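Local structure of Trypsin/factor XIIA inhibitor (Zea mays, 1BEA) at residues Ser5-Gly9 / Ala53-Cys57; Pro13-Leu17 / Gln75-Arg79; Leu17-Tyr23 / Arg43-Leu48; Thr25-Ile31 / Leu83-Pro87. The protein strongly inhibits mammalian trypsin and specifically inhibits activated Hageman factor (factor XIIa), as a secreted monomer of the cereal trypsin/alpha-amylase inhibitor family. One frame throughout, in Å; residues are numbered along the deposited sequence.

Interaction 1: residues Ser5-Gly9 / Ala53-Cys57; sequences SCVPG and AYCRC
Cys6 and Cys55 are joined by one of the five disulfides of this cereal trypsin/alpha-amylase inhibitor fold, here pinning the irregular N-terminal segment to the entry of helix 56-65. The covalent link runs from Cys6 SG to Cys55 SG at 2.0 Å, with a left-handed twist about the S-S bond (chi3 -88°), near the 90° that a relaxed disulfide prefers. Both sulfurs stand beside their own backbone N and anti to the carbonyl carbon, and Cys6 CA and Cys55 CA are 5.2 Å apart. Cys6 is the centre of an inverse gamma turn, which bends the chain at the point where it is tied. Cys55 lies buried, with Ala11 against its side chain.

The second kind of contact is sulfur with aromatic. The CD2 corner of the Tyr54 ring comes up obliquely to Cys6 SG, 3.7 Å away, and the sulfur is 5.0 Å from the ring centroid. Tyr54 suits this exposed place, since its ring carbons meet the disulfide while its hydroxyl reaches a water.

Polar contact is made through that water, hydrogen-bonded to Ser5 OG at 2.6 Å and to Tyr54 OH at 3.0 Å. Ser5 OG itself lies at the ring edge, 3.6 Å from Tyr54 CE2.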
loop_
_atom_site.group_PDB
_atom_site.type_symbol
_atom_site.label_atom_id
_atom_site.label_comp_id
_atom_site.label_asym_id
_atom_site.label_seq_id
_atom_site.Cartn_x
_atom_site.Cartn_y
_atom_site.Cartn_z
ATOM N N SER A 5 12.224 -5.327 11.984
ATOM C CA SER A 5 10.946 -4.879 12.627
ATOM C C SER A 5 9.861 -4.490 11.605
ATOM O O SER A 5 8.658 -4.494 11.910
ATOM C CB SER A 5 11.221 -3.691 13.562
ATOM O OG SER A 5 10.531 -2.510 13.170
ATOM N N CYS A 6 10.288 -4.153 10.396
ATOM C CA CYS A 6 9.342 -3.783 9.365
ATOM C C CYS A 6 8.871 -5.061 8.710
ATOM O O CYS A 6 9.139 -5.305 7.536
ATOM C CB CYS A 6 9.993 -2.914 8.297
ATOM S SG CYS A 6 10.479 -1.262 8.846
ATOM N N VAL A 7 8.175 -5.881 9.485
ATOM C CA VAL A 7 7.641 -7.149 9.001
ATOM C C VAL A 7 6.199 -7.241 9.489
ATOM O O VAL A 7 5.870 -6.818 10.609
ATOM C CB VAL A 7 8.460 -8.331 9.538
ATOM C CG1 VAL A 7 9.926 -8.101 9.222
ATOM C CG2 VAL A 7 8.266 -8.478 11.048
ATOM N N PRO A 8 5.321 -7.820 8.664
ATOM C CA PRO A 8 3.916 -7.931 9.053
ATOM C C PRO A 8 3.820 -8.631 10.406
ATOM O O PRO A 8 4.506 -9.617 10.651
ATOM C CB PRO A 8 3.303 -8.717 7.907
ATOM C CG PRO A 8 4.263 -8.499 6.761
ATOM C CD PRO A 8 5.593 -8.470 7.373
ATOM N N GLY A 9 2.980 -8.107 11.282
ATOM C CA GLY A 9 2.879 -8.665 12.610
ATOM C C GLY A 9 3.655 -7.727 13.512
ATOM O O GLY A 9 3.082 -7.128 14.413
ATOM N N ALA A 53 7.509 5.767 10.251
ATOM C CA ALA A 53 8.109 6.316 9.052
ATOM C C ALA A 53 9.106 5.397 8.401
ATOM O O ALA A 53 9.080 5.222 7.190
ATOM C CB ALA A 53 8.763 7.644 9.367
ATOM N N TYR A 54 9.987 4.787 9.187
ATOM C CA TYR A 54 11.006 3.886 8.600
ATOM C C TYR A 54 10.472 2.655 7.848
ATOM O O TYR A 54 11.168 2.108 6.985
ATOM C CB TYR A 54 12.042 3.423 9.648
ATOM C CG TYR A 54 11.472 2.888 10.943
ATOM C CD1 TYR A 54 11.064 3.760 11.969
ATOM C CD2 TYR A 54 11.346 1.507 11.153
ATOM C CE1 TYR A 54 10.535 3.270 13.178
ATOM C CE2 TYR A 54 10.811 0.985 12.370
ATOM C CZ TYR A 54 10.409 1.876 13.378
ATOM O OH TYR A 54 9.880 1.383 14.572
ATOM N N CYS A 55 9.252 2.230 8.176
ATOM C CA CYS A 55 8.622 1.072 7.531
ATOM C C CYS A 55 7.596 1.431 6.457
ATOM O O CYS A 55 7.038 0.523 5.853
ATOM C CB CYS A 55 7.866 0.216 8.554
ATOM S SG CYS A 55 8.879 -0.572 9.840
ATOM N N ARG A 56 7.361 2.716 6.193
ATOM C CA ARG A 56 6.331 3.079 5.241
ATOM C C ARG A 56 6.524 2.535 3.836
ATOM O O ARG A 56 5.586 1.987 3.250
ATOM C CB ARG A 56 6.108 4.583 5.282
ATOM C CG ARG A 56 5.167 4.952 6.417
ATOM C CD ARG A 56 5.248 6.398 6.817
ATOM N NE ARG A 56 4.627 6.708 8.119
ATOM C CZ ARG A 56 4.775 7.876 8.742
ATOM N NH1 ARG A 56 5.513 8.812 8.185
ATOM N NH2 ARG A 56 4.209 8.109 9.913
ATOM N N CYS A 57 7.727 2.611 3.292
ATOM C CA CYS A 57 7.951 2.090 1.931
ATOM C C CYS A 57 7.799 0.566 1.868
ATOM O O CYS A 57 7.344 -0.013 0.880
ATOM C CB CYS A 57 9.347 2.481 1.425
ATOM S SG CYS A 57 9.662 4.261 1.149
HETATM O O HOH W 1 11.551 -1.051 15.018
#

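Interaction 2: residues Pro13-Leu17 / Gln75-Arg79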
loop_
_atom_site.group_PDB
_atom_site.type_symbol
_atom_site.label_atom_id
_atom_site.label_comp_id
_atom_site.label_asym_id
_atom_site.label_seq_id
_atom_site.Cartn_x
_atom_site.Cartn_y
_atom_site.Cartn_z
ATOM N N PRO A 13 1.281 -3.979 10.291
ATOM C CA PRO A 13 0.097 -4.797 10.585
ATOM C C PRO A 13 0.020 -5.960 9.631
ATOM O O PRO A 13 0.609 -5.926 8.562
ATOM C CB PRO A 13 -1.075 -3.851 10.355
ATOM C CG PRO A 13 -0.477 -2.497 10.466
ATOM C CD PRO A 13 0.923 -2.604 9.953
ATOM N N HIS A 14 -0.687 -7.014 10.018
ATOM C CA HIS A 14 -0.815 -8.121 9.110
ATOM C C HIS A 14 -1.799 -7.560 8.101
ATOM O O HIS A 14 -2.582 -6.687 8.445
ATOM C CB HIS A 14 -1.402 -9.333 9.820
ATOM C CG HIS A 14 -0.364 -10.355 10.178
ATOM N ND1 HIS A 14 0.015 -10.603 11.477
ATOM C CD2 HIS A 14 0.429 -11.126 9.397
ATOM C CE1 HIS A 14 1.011 -11.475 11.486
ATOM N NE2 HIS A 14 1.278 -11.812 10.237
ATOM N N ASN A 15 -1.721 -8.009 6.848
ATOM C CA ASN A 15 -2.633 -7.519 5.824
ATOM C C ASN A 15 -2.709 -6.012 5.978
ATOM O O ASN A 15 -3.703 -5.436 6.400
ATOM C CB ASN A 15 -3.972 -8.218 6.008
ATOM C CG ASN A 15 -3.908 -9.650 5.500
ATOM O OD1 ASN A 15 -3.353 -9.895 4.404
ATOM N ND2 ASN A 15 -4.434 -10.605 6.278
ATOM N N PRO A 16 -1.633 -5.356 5.604
ATOM C CA PRO A 16 -1.542 -3.910 5.715
ATOM C C PRO A 16 -2.243 -3.062 4.677
ATOM O O PRO A 16 -2.464 -3.484 3.544
ATOM C CB PRO A 16 -0.039 -3.677 5.681
ATOM C CG PRO A 16 0.453 -4.682 4.738
ATOM C CD PRO A 16 -0.418 -5.926 4.992
ATOM N N LEU A 17 -2.546 -1.837 5.091
ATOM C CA LEU A 17 -3.144 -0.821 4.250
ATOM C C LEU A 17 -4.372 -1.324 3.458
ATOM O O LEU A 17 -4.480 -1.090 2.258
ATOM C CB LEU A 17 -2.039 -0.265 3.310
ATOM C CG LEU A 17 -0.620 0.029 3.864
ATOM C CD1 LEU A 17 0.320 0.480 2.713
ATOM C CD2 LEU A 17 -0.688 1.109 4.891
ATOM N N GLN A 75 0.594 -17.402 5.550
ATOM C CA GLN A 75 -0.080 -17.139 4.290
ATOM C C GLN A 75 0.472 -15.851 3.683
ATOM O O GLN A 75 1.082 -15.026 4.369
ATOM C CB GLN A 75 -1.582 -16.975 4.510
ATOM C CG GLN A 75 -1.963 -15.585 5.029
ATOM C CD GLN A 75 -3.149 -14.954 4.300
ATOM O OE1 GLN A 75 -4.067 -14.434 4.939
ATOM N NE2 GLN A 75 -3.129 -14.984 2.964
ATOM N N LEU A 76 0.220 -15.698 2.388
ATOM C CA LEU A 76 0.642 -14.546 1.605
ATOM C C LEU A 76 -0.086 -13.287 2.026
ATOM O O LEU A 76 -1.316 -13.217 1.952
ATOM C CB LEU A 76 0.392 -14.824 0.119
ATOM C CG LEU A 76 0.705 -13.868 -1.039
ATOM C CD1 LEU A 76 -0.435 -12.842 -1.183
ATOM C CD2 LEU A 76 2.067 -13.219 -0.819
ATOM N N GLU A 77 0.698 -12.299 2.452
ATOM C CA GLU A 77 0.237 -10.993 2.892
ATOM C C GLU A 77 0.292 -10.028 1.701
ATOM O O GLU A 77 1.241 -10.073 0.885
ATOM C CB GLU A 77 1.170 -10.483 4.000
ATOM C CG GLU A 77 0.510 -9.784 5.175
ATOM C CD GLU A 77 0.104 -10.743 6.278
ATOM O OE1 GLU A 77 0.872 -11.661 6.626
ATOM O OE2 GLU A 77 -1.010 -10.580 6.807
ATOM N N GLY A 78 -0.742 -9.192 1.605
ATOM C CA GLY A 78 -0.831 -8.183 0.570
ATOM C C GLY A 78 -0.776 -8.639 -0.870
ATOM O O GLY A 78 -1.239 -9.713 -1.225
ATOM N N ARG A 79 -0.224 -7.770 -1.697
ATOM C CA ARG A 79 -0.083 -8.000 -3.125
ATOM C C ARG A 79 -1.321 -7.647 -3.921
ATOM O O ARG A 79 -2.436 -8.042 -3.554
ATOM C CB ARG A 79 0.276 -9.440 -3.425
ATOM C CG ARG A 79 0.539 -9.665 -4.890
ATOM C CD ARG A 79 1.321 -10.947 -5.155
ATOM N NE ARG A 79 1.484 -11.205 -6.597
ATOM C CZ ARG A 79 2.650 -11.195 -7.252
ATOM N NH1 ARG A 79 3.790 -10.942 -6.612
ATOM N NH2 ARG A 79 2.666 -11.412 -8.564
HETATM O O HOH W 2 -4.024 -12.090 3.087
#
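Asn15 and Glu77 have the nearest CA atoms across this loop-to-loop contact, 5.4 Å apart; neither segment has regular secondary structure. In this disulfide-rich cereal inhibitor fold of the prolamin clan, residues 13-17 lead into helix 18-29, and residues 75-79 belong to the long connection between helices 56-65 and 88-95. Asn15 has positive phi (45°), a conformation asparagine tolerates better than most residues with a side chain, and Gly78 occupies another positive-phi position that suits a residue without one.

The buried Glu77 side chain crosses the gap, its chain bent at chi2 (89°), which turns the carboxylate toward the backbone N of Asn15. There OE2 of Glu77 accepts from Asn15 N at 2.7 Å. The bond is noticeably bent, 131° at the hydrogen, and reaches the oxygen on its anti side, somewhat out of the carboxylate plane. The backbone of Glu77 is in turn hydrogen-bonded to Ala67, which ties this connection back toward the end of helix 56-65. Pro16, buried against Ile62 of that helix, lays its CD 4.0 Å from Glu77 CG, apolar carbon on apolar carbon.

Asn15 also reaches the other loop through solvent: one water lies 2.6 Å from Asn15 OD1 and 3.1 Å from Leu76 O, and it can donate to either oxygen, though more acceptors surround it than it has protons.

Interaction 3: residues Leu17-Tyr23 / Arg43-Leu48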
loop_
_atom_site.group_PDB
_atom_site.type_symbol
_atom_site.label_atom_id
_atom_site.label_comp_id
_atom_site.label_asym_id
_atom_site.label_seq_id
_atom_site.Cartn_x
_atom_site.Cartn_y
_atom_site.Cartn_z
ATOM N N LEU A 17 -2.546 -1.837 5.091
ATOM C CA LEU A 17 -3.144 -0.821 4.250
ATOM C C LEU A 17 -4.372 -1.324 3.458
ATOM O O LEU A 17 -4.480 -1.090 2.258
ATOM C CB LEU A 17 -2.039 -0.265 3.310
ATOM C CG LEU A 17 -0.620 0.029 3.864
ATOM C CD1 LEU A 17 0.320 0.480 2.713
ATOM C CD2 LEU A 17 -0.688 1.109 4.891
ATOM N N PRO A 18 -5.357 -1.950 4.157
ATOM C CA PRO A 18 -6.578 -2.487 3.535
ATOM C C PRO A 18 -7.293 -1.420 2.738
ATOM O O PRO A 18 -7.855 -1.722 1.694
ATOM C CB PRO A 18 -7.463 -2.921 4.716
ATOM C CG PRO A 18 -6.587 -2.974 5.902
ATOM C CD PRO A 18 -5.394 -2.070 5.635
ATOM N N SER A 19 -7.306 -0.186 3.255
ATOM C CA SER A 19 -7.993 0.922 2.580
ATOM C C SER A 19 -7.199 1.431 1.387
ATOM O O SER A 19 -7.755 2.051 0.468
ATOM C CB SER A 19 -8.196 2.121 3.519
ATOM O OG SER A 19 -9.226 1.906 4.472
ATOM N N CYS A 20 -5.888 1.230 1.408
ATOM C CA CYS A 20 -5.105 1.718 0.277
ATOM C C CYS A 20 -5.372 0.825 -0.876
ATOM O O CYS A 20 -5.451 1.313 -1.981
ATOM C CB CYS A 20 -3.639 1.724 0.613
ATOM S SG CYS A 20 -3.257 3.001 1.844
ATOM N N ARG A 21 -5.543 -0.484 -0.612
ATOM C CA ARG A 21 -5.878 -1.484 -1.653
ATOM C C ARG A 21 -7.036 -0.999 -2.499
ATOM O O ARG A 21 -6.905 -0.957 -3.725
ATOM C CB ARG A 21 -6.295 -2.829 -1.044
ATOM C CG ARG A 21 -6.615 -3.910 -2.075
ATOM C CD ARG A 21 -6.844 -5.284 -1.433
ATOM N NE ARG A 21 -5.613 -5.895 -0.921
ATOM C CZ ARG A 21 -4.656 -6.460 -1.672
ATOM N NH1 ARG A 21 -4.746 -6.492 -3.009
ATOM N NH2 ARG A 21 -3.585 -6.986 -1.073
ATOM N N TRP A 22 -8.150 -0.630 -1.838
ATOM C CA TRP A 22 -9.413 -0.140 -2.437
ATOM C C TRP A 22 -9.317 1.216 -3.071
ATOM O O TRP A 22 -10.032 1.506 -4.028
ATOM C CB TRP A 22 -10.530 -0.039 -1.378
ATOM C CG TRP A 22 -10.966 -1.340 -0.872
ATOM C CD1 TRP A 22 -11.258 -1.650 0.418
ATOM C CD2 TRP A 22 -11.064 -2.558 -1.617
ATOM N NE1 TRP A 22 -11.523 -2.993 0.529
ATOM C CE2 TRP A 22 -11.410 -3.579 -0.702
ATOM C CE3 TRP A 22 -10.891 -2.897 -2.972
ATOM C CZ2 TRP A 22 -11.586 -4.909 -1.097
ATOM C CZ3 TRP A 22 -11.065 -4.200 -3.359
ATOM C CH2 TRP A 22 -11.410 -5.201 -2.428
ATOM N N TYR A 23 -8.496 2.075 -2.485
ATOM C CA TYR A 23 -8.289 3.400 -3.052
ATOM C C TYR A 23 -7.566 3.183 -4.408
ATOM O O TYR A 23 -7.906 3.788 -5.412
ATOM C CB TYR A 23 -7.445 4.240 -2.094
ATOM C CG TYR A 23 -6.984 5.565 -2.658
ATOM C CD1 TYR A 23 -7.794 6.287 -3.531
ATOM C CD2 TYR A 23 -5.757 6.112 -2.297
ATOM C CE1 TYR A 23 -7.399 7.516 -4.028
ATOM C CE2 TYR A 23 -5.350 7.352 -2.791
ATOM C CZ TYR A 23 -6.178 8.050 -3.655
ATOM O OH TYR A 23 -5.791 9.278 -4.175
ATOM N N ARG A 43 -8.569 7.671 4.413
ATOM C CA ARG A 43 -8.473 6.408 5.138
ATOM C C ARG A 43 -7.229 5.591 4.807
ATOM O O ARG A 43 -6.674 4.908 5.667
ATOM C CB ARG A 43 -9.778 5.618 4.939
ATOM C CG ARG A 43 -11.008 6.358 5.504
ATOM C CD ARG A 43 -12.277 5.533 5.444
ATOM N NE ARG A 43 -11.996 4.098 5.469
ATOM C CZ ARG A 43 -11.877 3.376 6.588
ATOM N NH1 ARG A 43 -12.020 3.967 7.772
ATOM N NH2 ARG A 43 -11.606 2.066 6.526
ATOM N N CYS A 44 -6.779 5.658 3.565
ATOM C CA CYS A 44 -5.556 4.975 3.181
ATOM C C CYS A 44 -4.357 5.739 3.825
ATOM O O CYS A 44 -3.463 5.164 4.443
ATOM C CB CYS A 44 -5.461 5.012 1.661
ATOM S SG CYS A 44 -3.784 4.767 1.015
ATOM N N CYS A 45 -4.372 7.057 3.672
ATOM C CA CYS A 45 -3.317 7.915 4.204
ATOM C C CYS A 45 -3.229 7.691 5.679
ATOM O O CYS A 45 -2.174 7.445 6.207
ATOM C CB CYS A 45 -3.624 9.380 3.928
ATOM S SG CYS A 45 -3.422 9.795 2.152
ATOM N N ARG A 46 -4.357 7.778 6.348
ATOM C CA ARG A 46 -4.383 7.547 7.781
ATOM C C ARG A 46 -3.705 6.232 8.132
ATOM O O ARG A 46 -2.938 6.174 9.092
ATOM C CB ARG A 46 -5.825 7.530 8.254
ATOM C CG ARG A 46 -6.014 7.906 9.696
ATOM C CD ARG A 46 -5.849 6.669 10.548
ATOM N NE ARG A 46 -7.092 6.286 11.204
ATOM C CZ ARG A 46 -7.615 5.062 11.166
ATOM N NH1 ARG A 46 -7.003 4.080 10.498
ATOM N NH2 ARG A 46 -8.757 4.816 11.803
ATOM N N GLU A 47 -3.969 5.171 7.369
ATOM C CA GLU A 47 -3.368 3.865 7.651
ATOM C C GLU A 47 -1.845 3.816 7.433
ATOM O O GLU A 47 -1.103 3.142 8.175
ATOM C CB GLU A 47 -4.024 2.787 6.772
ATOM C CG GLU A 47 -5.253 2.220 7.390
ATOM C CD GLU A 47 -6.118 1.455 6.401
ATOM O OE1 GLU A 47 -5.636 1.117 5.293
ATOM O OE2 GLU A 47 -7.286 1.189 6.748
ATOM N N LEU A 48 -1.403 4.500 6.383
ATOM C CA LEU A 48 0.005 4.573 6.035
ATOM C C LEU A 48 0.765 5.391 7.084
ATOM O O LEU A 48 1.917 5.104 7.412
ATOM C CB LEU A 48 0.138 5.223 4.653
ATOM C CG LEU A 48 1.422 5.091 3.803
ATOM C CD1 LEU A 48 1.974 3.667 3.777
ATOM C CD2 LEU A 48 1.082 5.556 2.382
#
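Ser19 presents two donors to the carboxylate of Glu47, the polar half of a disulfide-linked helix pair, 18-29 with 37-49, in the cereal inhibitor fold. The pair flanks the chain carrying the protease site: the Arg43 side chain is about 5 Å from that of Leu35, a residue of the cleaved bond. The segments run roughly antiparallel, 143° between their directions, with axes 7.8 Å apart. Ser19 N, in the first turn of its helix where no earlier turn can supply an acceptor, donates to Glu47 OE1 at 2.9 Å; the oxygen uses its syn lone pair. Ser19 OG donates to Glu47 OE2 at 3.1 Å, meeting it from above the carboxylate plane. Serine is small enough to sit between the helices, while glutamate, extended beyond CG, spans the gap. Pro18, with no N-H to satisfy, fits the same opening turn. Leu17, at the N-cap position, gives its carbonyl O to both Cys20 N and Arg21 N.

The disulfide joins Cys20 SG to Cys44 SG at 2.0 Å (chi3 95°). Cys44 SG lies at the edge of the Tyr23 ring, 4.1 Å from Tyr23 CD2. The hydroxyl of Tyr23 is hydrogen-bonded to Glu103 OE1. Toward the N-terminal end of helix 18-29, Leu17 CD1 meets Leu48 CD1 at 3.7 Å.

A carboxylate at a helix N-terminus should be stabilised by the Ser19 amide and the helix dipole, so Glu47 is probably ionised; the disulfide made by the next residue, Cys20, with Cys44 one turn before Glu47, probably limits how the helices shift or rotate against each other.

Interaction 4: residues Thr25-Ile31 / Leu83-Pro87; sequences TSRTCGI and LPGCP
Leu83 lays one methyl, CD1, into an apolar patch formed by the last turn of helix 18-29 and the residue beyond it. It lies 4.1 Å from Ile31 CD1 and equally far from Thr25 CG2, and it also touches Cys29 SG. The Leu83 and Thr25 side chains cross at about a right angle, with Leu83 CD1 making the contact. A branched leucine suits this spot because one methyl can serve several partners.

Beside that patch runs the disulfide, Cys29 SG to Cys86 SG at 2.0 Å, with a left-handed twist (chi3 -68°). Cys86 reaches it with SG anti to its own backbone N (chi1 -175°), and its sulfur also passes 3.8 Å from Thr28 OG1, a hydroxyl hydrogen-bonded to Val24 O in its own helix. Leu83 and Cys86 are the two ends of a type II beta turn, in which Pro84 supplies the fixed phi of the second position and Gly85 the positive phi of the third. The turn thereby offers leucine and cysteine to the helix together.

On the helix side, Gly30 leaves helical geometry with positive phi, and Thr25 OG1 donates to Ile31 O at 2.8 Å, holding the exit back against the helix.

The contact thus fastens the C-terminal end of helix 18-29 to the loop just before helix 88-95, whose Gln91 packs on Thr25, Thr28 and Cys29. Ser26 of helix 18-29 touches Trp37 and Leu40 of helix 37-49, in a fold of helices and loops without strands.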
loop_
_atom_site.group_PDB
_atom_site.type_symbol
_atom_site.label_atom_id
_atom_site.label_comp_id
_atom_site.label_asym_id
_atom_site.label_seq_id
_atom_site.Cartn_x
_atom_site.Cartn_y
_atom_site.Cartn_z
ATOM N N THR A 25 -7.613 0.403 -6.343
ATOM C CA THR A 25 -8.449 -0.251 -7.364
ATOM C C THR A 25 -9.579 0.662 -7.877
ATOM O O THR A 25 -10.112 0.492 -9.007
ATOM C CB THR A 25 -9.087 -1.561 -6.854
ATOM O OG1 THR A 25 -9.862 -1.306 -5.676
ATOM C CG2 THR A 25 -8.049 -2.545 -6.553
ATOM N N SER A 26 -9.946 1.628 -7.042
ATOM C CA SER A 26 -10.986 2.547 -7.402
ATOM C C SER A 26 -10.513 3.255 -8.634
ATOM O O SER A 26 -11.194 3.251 -9.662
ATOM C CB SER A 26 -11.192 3.549 -6.292
ATOM O OG SER A 26 -11.899 2.943 -5.237
ATOM N N ARG A 27 -9.314 3.825 -8.519
ATOM C CA ARG A 27 -8.684 4.578 -9.604
ATOM C C ARG A 27 -8.230 3.801 -10.836
ATOM O O ARG A 27 -8.564 4.138 -11.959
ATOM C CB ARG A 27 -7.504 5.377 -9.061
ATOM C CG ARG A 27 -6.836 6.216 -10.126
ATOM C CD ARG A 27 -6.161 7.424 -9.528
ATOM N NE ARG A 27 -5.547 8.360 -10.489
ATOM C CZ ARG A 27 -4.953 8.047 -11.646
ATOM N NH1 ARG A 27 -4.859 6.797 -12.083
ATOM N NH2 ARG A 27 -4.413 9.016 -12.377
ATOM N N THR A 28 -7.462 2.750 -10.651
ATOM C CA THR A 28 -6.972 2.013 -11.800
ATOM C C THR A 28 -7.967 1.034 -12.398
ATOM O O THR A 28 -8.044 0.899 -13.618
ATOM C CB THR A 28 -5.718 1.277 -11.424
ATOM O OG1 THR A 28 -6.049 0.230 -10.494
ATOM C CG2 THR A 28 -4.733 2.266 -10.789
ATOM N N CYS A 29 -8.721 0.354 -11.547
ATOM C CA CYS A 29 -9.681 -0.589 -12.051
ATOM C C CYS A 29 -11.092 -0.075 -12.089
ATOM O O CYS A 29 -11.923 -0.705 -12.751
ATOM C CB CYS A 29 -9.708 -1.846 -11.216
ATOM S SG CYS A 29 -8.090 -2.555 -10.927
ATOM N N GLY A 30 -11.400 1.015 -11.389
ATOM C CA GLY A 30 -12.784 1.491 -11.406
ATOM C C GLY A 30 -13.710 0.725 -10.435
ATOM O O GLY A 30 -14.921 0.842 -10.500
ATOM N N ILE A 31 -13.141 -0.073 -9.535
ATOM C CA ILE A 31 -13.959 -0.762 -8.569
ATOM C C ILE A 31 -13.460 -0.531 -7.142
ATOM O O ILE A 31 -12.256 -0.523 -6.850
ATOM C CB ILE A 31 -14.054 -2.282 -8.833
ATOM C CG1 ILE A 31 -12.717 -2.913 -8.513
ATOM C CG2 ILE A 31 -14.596 -2.582 -10.294
ATOM C CD1 ILE A 31 -12.734 -3.556 -7.182
ATOM N N LEU A 83 -7.487 -8.039 -11.835
ATOM C CA LEU A 83 -8.919 -7.949 -11.668
ATOM C C LEU A 83 -9.392 -7.944 -13.107
ATOM O O LEU A 83 -8.697 -7.461 -13.996
ATOM C CB LEU A 83 -9.280 -6.667 -10.949
ATOM C CG LEU A 83 -9.018 -6.823 -9.450
ATOM C CD1 LEU A 83 -9.602 -5.650 -8.676
ATOM C CD2 LEU A 83 -9.661 -8.130 -8.964
ATOM N N PRO A 84 -10.574 -8.509 -13.370
ATOM C CA PRO A 84 -11.025 -8.518 -14.757
ATOM C C PRO A 84 -10.685 -7.199 -15.419
ATOM O O PRO A 84 -10.982 -6.151 -14.870
ATOM C CB PRO A 84 -12.521 -8.724 -14.634
ATOM C CG PRO A 84 -12.655 -9.548 -13.429
ATOM C CD PRO A 84 -11.570 -9.117 -12.469
ATOM N N GLY A 85 -10.024 -7.249 -16.573
ATOM C CA GLY A 85 -9.680 -6.030 -17.287
ATOM C C GLY A 85 -8.992 -4.917 -16.505
ATOM O O GLY A 85 -9.301 -3.735 -16.710
ATOM N N CYS A 86 -8.054 -5.300 -15.633
ATOM C CA CYS A 86 -7.273 -4.366 -14.814
ATOM C C CYS A 86 -6.045 -5.107 -14.311
ATOM O O CYS A 86 -5.976 -5.588 -13.172
ATOM C CB CYS A 86 -8.083 -3.873 -13.642
ATOM S SG CYS A 86 -7.149 -2.633 -12.735
ATOM N N PRO A 87 -5.049 -5.221 -15.180
ATOM C CA PRO A 87 -3.812 -5.918 -14.827
ATOM C C PRO A 87 -3.078 -5.345 -13.625
ATOM O O PRO A 87 -3.005 -4.122 -13.417
ATOM C CB PRO A 87 -2.977 -5.845 -16.108
ATOM C CG PRO A 87 -3.554 -4.723 -16.880
ATOM C CD PRO A 87 -5.012 -4.664 -16.541
#

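In the fold
Interaction 3 is the buried contact, 7 Å from the centre of the chain, and the one that pairs two helices; interactions 1, 2 and 4 are partly buried and involve loops. Interactions 3 and 4 both use helix 18-29, at its start and its end, while interaction 2 shares Leu17 with interaction 3 and touches it again through Arg21 and Arg79. Disulfides carry interactions 1, 3 and 4; interaction 2 depends on a carboxylate and water instead. Glutamate serves backbone amides in both interactions 2 and 3. Water bridges occur in 1 and 2, whereas 4, the farthest from the centre, is joined by a disulfide and apolar contacts. Interactions 1 and 4 lie on opposite sides of the centre, about 26 Å apart between centres.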